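PDB 6L7N: lipase, class 3 from Penicillium roqueforti FM164, which probably hydrolyses the ester bonds of acylglycerols, as other fungal class 3 lipases of the alpha/beta-hydrolase superfamily do. Local coordinates for residues S7-F12 against V228-S233; T100-D103 against L109-L112; G113-W118 against V157-G162. One frame throughout, in Å; residues are numbered along the deposited sequence.

Contact 1 (S7-F12 against V228-S233)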
loop_
_atom_site.group_PDB
_atom_site.type_symbol
_atom_site.label_atom_id
_atom_site.label_comp_id
_atom_site.label_asym_id
_atom_site.label_seq_id
_atom_site.Cartn_x
_atom_site.Cartn_y
_atom_site.Cartn_z
ATOM N N SER A 7 -6.418 -18.635 6.847
ATOM C CA SER A 7 -5.009 -18.243 6.910
ATOM C C SER A 7 -4.742 -16.983 6.093
ATOM O O SER A 7 -4.054 -16.055 6.550
ATOM C CB SER A 7 -4.132 -19.384 6.405
ATOM O OG SER A 7 -2.816 -18.932 6.153
ATOM N N GLU A 8 -5.249 -16.954 4.860
ATOM C CA GLU A 8 -5.125 -15.760 4.028
ATOM C C GLU A 8 -5.761 -14.555 4.709
ATOM O O GLU A 8 -5.185 -13.459 4.724
ATOM C CB GLU A 8 -5.764 -16.010 2.662
ATOM C CG GLU A 8 -4.936 -16.918 1.772
ATOM C CD GLU A 8 -5.722 -17.471 0.606
ATOM O OE1 GLU A 8 -6.741 -18.153 0.840
ATOM O OE2 GLU A 8 -5.313 -17.223 -0.545
ATOM N N LEU A 9 -6.955 -14.742 5.276
ATOM C CA LEU A 9 -7.627 -13.649 5.973
ATOM C C LEU A 9 -6.797 -13.146 7.148
ATOM O O LEU A 9 -6.700 -11.935 7.375
ATOM C CB LEU A 9 -9.008 -14.105 6.445
ATOM C CG LEU A 9 -9.796 -13.074 7.248
ATOM C CD1 LEU A 9 -10.181 -11.889 6.369
ATOM C CD2 LEU A 9 -11.022 -13.701 7.894
ATOM N N ASN A 10 -6.199 -14.058 7.914
ATOM C CA ASN A 10 -5.353 -13.648 9.030
ATOM C C ASN A 10 -4.189 -12.793 8.541
ATOM O O ASN A 10 -3.890 -11.734 9.115
ATOM C CB ASN A 10 -4.842 -14.882 9.777
ATOM C CG ASN A 10 -5.951 -15.655 10.470
ATOM O OD1 ASN A 10 -7.062 -15.155 10.654
ATOM N ND2 ASN A 10 -5.650 -16.894 10.859
ATOM N N GLN A 11 -3.530 -13.229 7.461
ATOM C CA GLN A 11 -2.447 -12.423 6.897
ATOM C C GLN A 11 -2.939 -11.044 6.458
ATOM O O GLN A 11 -2.277 -10.022 6.712
ATOM C CB GLN A 11 -1.797 -13.163 5.730
ATOM C CG GLN A 11 -1.011 -14.366 6.183
ATOM C CD GLN A 11 -0.575 -15.255 5.052
ATOM O OE1 GLN A 11 0.456 -15.015 4.419
ATOM N NE2 GLN A 11 -1.364 -16.295 4.778
ATOM N N PHE A 12 -4.104 -10.998 5.802
ATOM C CA PHE A 12 -4.595 -9.731 5.266
ATOM C C PHE A 12 -4.967 -8.770 6.393
ATOM O O PHE A 12 -4.657 -7.572 6.321
ATOM C CB PHE A 12 -5.793 -9.973 4.340
ATOM C CG PHE A 12 -5.504 -10.895 3.170
ATOM C CD1 PHE A 12 -4.201 -11.105 2.719
ATOM C CD2 PHE A 12 -6.541 -11.545 2.525
ATOM C CE1 PHE A 12 -3.942 -11.955 1.644
ATOM C CE2 PHE A 12 -6.289 -12.398 1.434
ATOM C CZ PHE A 12 -4.994 -12.598 1.002
ATOM N N VAL A 228 -17.379 -3.242 9.851
ATOM C CA VAL A 228 -17.794 -4.642 9.892
ATOM C C VAL A 228 -16.565 -5.530 9.973
ATOM O O VAL A 228 -15.564 -5.299 9.281
ATOM C CB VAL A 228 -18.642 -5.004 8.660
ATOM C CG1 VAL A 228 -18.881 -6.508 8.572
ATOM C CG2 VAL A 228 -19.934 -4.241 8.690
ATOM N N THR A 229 -16.634 -6.548 10.824
ATOM C CA THR A 229 -15.611 -7.580 10.801
ATOM C C THR A 229 -15.630 -8.263 9.442
ATOM O O THR A 229 -16.692 -8.607 8.920
ATOM C CB THR A 229 -15.848 -8.605 11.911
ATOM O OG1 THR A 229 -16.722 -9.636 11.429
ATOM C CG2 THR A 229 -16.464 -7.944 13.136
ATOM N N VAL A 230 -14.459 -8.442 8.859
ATOM C CA VAL A 230 -14.348 -9.093 7.562
ATOM C C VAL A 230 -14.277 -10.595 7.793
ATOM O O VAL A 230 -13.369 -11.082 8.476
ATOM C CB VAL A 230 -13.119 -8.591 6.793
ATOM C CG1 VAL A 230 -13.064 -9.242 5.428
ATOM C CG2 VAL A 230 -13.155 -7.063 6.680
ATOM N N GLY A 231 -15.246 -11.331 7.236
ATOM C CA GLY A 231 -15.211 -12.779 7.283
ATOM C C GLY A 231 -14.491 -13.380 6.081
ATOM O O GLY A 231 -14.189 -12.704 5.101
ATOM N N ALA A 232 -14.211 -14.685 6.177
ATOM C CA ALA A 232 -13.635 -15.397 5.039
ATOM C C ALA A 232 -14.527 -15.293 3.811
ATOM O O ALA A 232 -14.037 -15.330 2.677
ATOM C CB ALA A 232 -13.396 -16.867 5.402
ATOM N N SER A 233 -15.832 -15.137 4.009
ATOM C CA SER A 233 -16.768 -15.003 2.903
ATOM C C SER A 233 -16.978 -13.558 2.463
ATOM O O SER A 233 -17.811 -13.312 1.593
ATOM C CB SER A 233 -18.114 -15.614 3.280
ATOM O OG SER A 233 -18.613 -14.980 4.443
#

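Contact 2 (T100-D103 against L109-L112)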
loop_
_atom_site.group_PDB
_atom_site.type_symbol
_atom_site.label_atom_id
_atom_site.label_comp_id
_atom_site.label_asym_id
_atom_site.label_seq_id
_atom_site.Cartn_x
_atom_site.Cartn_y
_atom_site.Cartn_z
ATOM N N THR A 100 4.387 9.379 -16.751
ATOM C CA THR A 100 5.837 9.524 -16.814
ATOM C C THR A 100 6.463 8.159 -17.063
ATOM O O THR A 100 5.847 7.116 -16.820
ATOM C CB THR A 100 6.430 10.144 -15.537
ATOM O OG1 THR A 100 7.770 10.569 -15.798
ATOM C CG2 THR A 100 6.484 9.111 -14.406
ATOM N N ASN A 101 7.700 8.182 -17.569
ATOM C CA ASN A 101 8.441 6.968 -17.892
ATOM C C ASN A 101 9.385 6.651 -16.744
ATOM O O ASN A 101 10.417 7.321 -16.605
ATOM C CB ASN A 101 9.222 7.145 -19.195
ATOM C CG ASN A 101 10.009 5.891 -19.600
ATOM O OD1 ASN A 101 10.154 4.944 -18.830
ATOM N ND2 ASN A 101 10.507 5.886 -20.832
ATOM N N PRO A 102 9.089 5.651 -15.912
ATOM C CA PRO A 102 9.911 5.381 -14.725
ATOM C C PRO A 102 11.133 4.515 -14.988
ATOM O O PRO A 102 11.866 4.213 -14.039
ATOM C CB PRO A 102 8.923 4.664 -13.803
ATOM C CG PRO A 102 8.050 3.892 -14.735
ATOM C CD PRO A 102 7.906 4.776 -15.978
ATOM N N ASP A 103 11.387 4.115 -16.238
ATOM C CA ASP A 103 12.505 3.221 -16.584
ATOM C C ASP A 103 12.343 1.835 -15.966
ATOM O O ASP A 103 13.334 1.191 -15.608
ATOM C CB ASP A 103 13.872 3.796 -16.176
ATOM C CG ASP A 103 14.292 5.006 -17.004
ATOM O OD1 ASP A 103 14.398 4.888 -18.251
ATOM O OD2 ASP A 103 14.546 6.075 -16.398
ATOM N N LEU A 109 4.509 3.018 -18.291
ATOM C CA LEU A 109 4.353 4.399 -17.853
ATOM C C LEU A 109 3.708 4.380 -16.482
ATOM O O LEU A 109 2.804 3.579 -16.239
ATOM C CB LEU A 109 3.469 5.225 -18.803
ATOM C CG LEU A 109 3.976 5.421 -20.236
ATOM C CD1 LEU A 109 2.888 6.044 -21.092
ATOM C CD2 LEU A 109 5.252 6.263 -20.263
ATOM N N ALA A 110 4.158 5.271 -15.603
ATOM C CA ALA A 110 3.626 5.386 -14.256
ATOM C C ALA A 110 2.982 6.754 -14.061
ATOM O O ALA A 110 3.222 7.701 -14.811
ATOM C CB ALA A 110 4.720 5.180 -13.190
ATOM N N ASP A 111 2.139 6.834 -13.043
ATOM C CA ASP A 111 1.585 8.104 -12.599
ATOM C C ASP A 111 2.693 8.978 -12.039
ATOM O O ASP A 111 3.422 8.563 -11.134
ATOM C CB ASP A 111 0.533 7.878 -11.515
ATOM C CG ASP A 111 -0.038 9.158 -10.998
ATOM O OD1 ASP A 111 0.560 9.838 -10.114
ATOM O OD2 ASP A 111 -1.103 9.506 -11.502
ATOM N N LEU A 112 2.803 10.199 -12.560
ATOM C CA LEU A 112 3.953 11.041 -12.231
ATOM C C LEU A 112 4.023 11.371 -10.741
ATOM O O LEU A 112 5.114 11.403 -10.159
ATOM C CB LEU A 112 3.897 12.328 -13.051
ATOM C CG LEU A 112 4.946 13.383 -12.675
ATOM C CD1 LEU A 112 6.354 12.842 -12.935
ATOM C CD2 LEU A 112 4.688 14.681 -13.419
#

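Contact 3 (G113-W118 against V157-G162)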
loop_
_atom_site.group_PDB
_atom_site.type_symbol
_atom_site.label_atom_id
_atom_site.label_comp_id
_atom_site.label_asym_id
_atom_site.label_seq_id
_atom_site.Cartn_x
_atom_site.Cartn_y
_atom_site.Cartn_z
ATOM N N GLY A 113 2.883 11.673 -10.117
ATOM C CA GLY A 113 2.916 12.056 -8.708
ATOM C C GLY A 113 3.450 10.946 -7.827
ATOM O O GLY A 113 4.341 11.156 -6.992
ATOM N N PHE A 114 2.926 9.736 -8.019
ATOM C CA PHE A 114 3.331 8.616 -7.177
ATOM C C PHE A 114 4.789 8.243 -7.430
ATOM O O PHE A 114 5.564 8.031 -6.486
ATOM C CB PHE A 114 2.421 7.413 -7.434
ATOM C CG PHE A 114 0.957 7.693 -7.219
ATOM C CD1 PHE A 114 0.533 8.528 -6.188
ATOM C CD2 PHE A 114 0.004 7.089 -8.019
ATOM C CE1 PHE A 114 -0.817 8.768 -5.982
ATOM C CE2 PHE A 114 -1.360 7.330 -7.816
ATOM C CZ PHE A 114 -1.765 8.179 -6.800
ATOM N N TRP A 115 5.173 8.129 -8.709
ATOM C CA TRP A 115 6.559 7.812 -9.028
ATOM C C TRP A 115 7.494 8.858 -8.450
ATOM O O TRP A 115 8.554 8.523 -7.919
ATOM C CB TRP A 115 6.757 7.715 -10.543
ATOM C CG TRP A 115 8.150 7.354 -10.888
ATOM C CD1 TRP A 115 9.099 8.151 -11.474
ATOM C CD2 TRP A 115 8.779 6.105 -10.628
ATOM N NE1 TRP A 115 10.276 7.453 -11.620
ATOM C CE2 TRP A 115 10.106 6.199 -11.087
ATOM C CE3 TRP A 115 8.348 4.906 -10.050
ATOM C CZ2 TRP A 115 11.001 5.142 -10.982
ATOM C CZ3 TRP A 115 9.240 3.857 -9.959
ATOM C CH2 TRP A 115 10.553 3.988 -10.419
ATOM N N GLY A 116 7.124 10.134 -8.568
ATOM C CA GLY A 116 7.945 11.191 -8.001
ATOM C C GLY A 116 8.121 11.048 -6.503
ATOM O O GLY A 116 9.214 11.279 -5.968
ATOM N N SER A 117 7.047 10.661 -5.801
ATOM C CA SER A 117 7.164 10.480 -4.357
ATOM C C SER A 117 8.128 9.340 -4.026
ATOM O O SER A 117 8.884 9.422 -3.051
ATOM C CB SER A 117 5.788 10.231 -3.738
ATOM O OG SER A 117 4.913 11.316 -4.008
ATOM N N TRP A 118 8.117 8.271 -4.829
ATOM C CA TRP A 118 9.079 7.191 -4.596
ATOM C C TRP A 118 10.510 7.620 -4.938
ATOM O O TRP A 118 11.443 7.333 -4.175
ATOM C CB TRP A 118 8.687 5.928 -5.376
ATOM C CG TRP A 118 9.773 4.874 -5.468
ATOM C CD1 TRP A 118 10.282 4.319 -6.611
ATOM C CD2 TRP A 118 10.474 4.239 -4.374
ATOM N NE1 TRP A 118 11.258 3.389 -6.299
ATOM C CE2 TRP A 118 11.389 3.321 -4.936
ATOM C CE3 TRP A 118 10.411 4.355 -2.982
ATOM C CZ2 TRP A 118 12.243 2.535 -4.152
ATOM C CZ3 TRP A 118 11.254 3.579 -2.215
ATOM C CH2 TRP A 118 12.151 2.679 -2.797
ATOM N N VAL A 157 7.698 -1.308 -4.529
ATOM C CA VAL A 157 7.913 -2.748 -4.620
ATOM C C VAL A 157 8.425 -3.094 -5.998
ATOM O O VAL A 157 9.433 -3.794 -6.152
ATOM C CB VAL A 157 6.627 -3.535 -4.336
ATOM C CG1 VAL A 157 6.958 -5.007 -4.255
ATOM C CG2 VAL A 157 6.031 -3.129 -3.107
ATOM N N ALA A 158 7.743 -2.585 -7.027
ATOM C CA ALA A 158 8.082 -3.041 -8.369
ATOM C C ALA A 158 9.523 -2.677 -8.673
ATOM O O ALA A 158 10.298 -3.501 -9.182
ATOM C CB ALA A 158 7.122 -2.424 -9.393
ATOM N N ASP A 159 9.921 -1.479 -8.243
ATOM C CA ASP A 159 11.263 -0.997 -8.515
ATOM C C ASP A 159 12.273 -1.817 -7.736
ATOM O O ASP A 159 13.275 -2.287 -8.293
ATOM C CB ASP A 159 11.344 0.478 -8.138
ATOM C CG ASP A 159 12.630 1.134 -8.583
ATOM O OD1 ASP A 159 13.350 0.593 -9.454
ATOM O OD2 ASP A 159 12.907 2.217 -8.048
ATOM N N LEU A 160 11.983 -2.048 -6.448
ATOM C CA LEU A 160 12.910 -2.815 -5.625
ATOM C C LEU A 160 13.044 -4.237 -6.130
ATOM O O LEU A 160 14.084 -4.875 -5.913
ATOM C CB LEU A 160 12.457 -2.818 -4.171
ATOM C CG LEU A 160 12.586 -1.452 -3.498
ATOM C CD1 LEU A 160 11.891 -1.451 -2.141
ATOM C CD2 LEU A 160 14.064 -1.042 -3.379
ATOM N N ARG A 161 12.017 -4.755 -6.808
ATOM C CA ARG A 161 12.154 -6.131 -7.257
ATOM C C ARG A 161 13.181 -6.253 -8.377
ATOM O O ARG A 161 13.739 -7.338 -8.575
ATOM C CB ARG A 161 10.788 -6.672 -7.683
ATOM C CG ARG A 161 9.858 -7.002 -6.502
ATOM C CD ARG A 161 8.446 -7.320 -7.017
ATOM N NE ARG A 161 7.512 -7.684 -5.952
ATOM C CZ ARG A 161 6.192 -7.541 -6.052
ATOM N NH1 ARG A 161 5.665 -7.018 -7.153
ATOM N NH2 ARG A 161 5.409 -7.881 -5.040
ATOM N N GLY A 162 13.464 -5.159 -9.087
ATOM C CA GLY A 162 14.511 -5.119 -10.081
ATOM C C GLY A 162 15.853 -4.669 -9.551
ATOM O O GLY A 162 16.825 -4.603 -10.308
#

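Contact 1 (S7-F12 against V228-S233)
Leu-9 reaches out of helix 6-22 and sets both of its methyl groups against the loop around Val-230. Its CG lies anti to the backbone N (chi1 177°), which carries the isobutyl end away from the helix and toward the loop. Both methyls lie near Val-230 O, CD2 at 3.6 Å and CD1 at 3.9 Å. CD1 also meets a side chain, 4.0 Å from CG1 of Val-230. That methyl is also anti to its own backbone N (chi1 -178°), and the two side chains cross obliquely. CD2 continues along the backbone instead, past the carbonyl carbon of Gly-231 to Ala-232 N at 3.8 Å. Gly-231 thus meets the leucine through its backbone carbon. The contact is apolar on the helix side and small, with 132 Å² buried in all.

The loop has its own supports. Asp-234 OD2 accepts from Gly-231 N, and Ala-232 is hydrogen-bonded through its backbone to Val-4. Leu-9 and Val-230 both also touch Ile-235 of strand 235-238. The buried Phe-12 ring of the same helix meets Tyr-220 and Phe-196 edge-to-face, which seats the helix on the sheet. The contact thus joins the N-terminal helix to the loop between the last two strands of the mixed sheet, at the edge of an alpha/beta-hydrolase core.

Contact 2 (T100-D103 against L109-L112)
Thr-100 and Ala-110 form a single antiparallel hydrogen-bonded pair, the one bridge between residues 100-103 and 109-112. This is a beta hairpin with a long connection, and the Cys-105 to Cys-108 disulfide lies within that connection. Both bonds of the pair are short: Thr-100 N to Ala-110 O is 2.8 Å, and Ala-110 N to Thr-100 O is also 2.8 Å. The second is the straighter, with 161° at the hydrogen. Backbone bonding goes on past the bridge, from Leu-112 to Val-98. Thr-100 O takes a further CA-H contact from Leu-109, whose CD2 methyl also approaches this oxygen.

The side chains of Thr-100 and Ala-110 share one face of the hairpin. Thr-100 has OG1 anti to its N (chi1 -165°), which puts CG2 between N and the carbonyl carbon, 3.6 Å from Ala-110 O. Pro-102 CG lies 3.9 Å from Ala-110 CB. This face packs on Trp-115 of the helix that follows. The side chains of Thr-100 and Leu-112 cross at about a right angle, with CD1 3.7 Å from Thr-100 CB. Asp-111 turns away and caps the helix through Phe-114 N. The loop after strand 99-100 opens with an Asx turn: Asn-101 OD1 accepts from Asp-103 N at 3.0 Å, with the donor tilted 32° from the carbonyl plane.

Contact 3 (G113-W118 against V157-G162)
Trp-118 and Asp-159 both have CG anti to the backbone N, at chi1 166° and -171°, and these torsions carry the indole and the carboxylate off their helices toward each other. The axes of segments 113-118 and 157-161 come no nearer than 12.0 Å, and the large indole of Trp-118 spans most of the distance to the short Asp-159. The key bond runs from Trp-118 NE1 to Asp-159 OD2, at 2.7 Å and nearly straight (168° at the hydrogen). The oxygen lies close to the indole plane, at the ring edge. It receives the N-H on its anti lone pair, the one away from OD1. The carboxylate plane itself stands almost perpendicular to the indole.

Trp-115 brings its CH2 to 3.8 Å from the same OD2. That CH2 also lies at the edge of the Trp-118 ring, in its plane. On another part of this ring, Leu-160 CG sits 4.1 Å from Trp-118 CZ2, and this apolar contact adds to the packing of helix 112-135 against helix 148-161. Leu-160 also touches Ile-126 and Leu-129 further along helix 112-135.

All four touching residues are buried. Two basic residues also pair with the acid: Arg-122 forms a salt bridge with OD2, and Lys-163 one with OD1. Three polar partners therefore hold this carboxylate and limit its rotation. With two cations and an indole N-H around it, Asp-159 is probably ionised despite its burial.

Contacts 2 and 3 are neighbours, with centres about 9 Å apart. Trp-115 joins them: its CZ2 lies 3.3 Å from Pro-102 O, and its CD1 4.0 Å from Thr-100 CG2. The hairpin of contact 2 leads directly into helix 112-135, which supplies one side of contact 3. Contact 1 lies across the chain's centre from both, with its centre about 34 Å from that of contact 2 and about 28 Å from that of contact 3. It ties the chain's start to a late loop. Helix 148-161, the other side of contact 3, directly follows Ser-147, the probable nucleophile of a triad with His-261 and Asp-201. Contact 3 uses the later part of that helix, well past Ser-147.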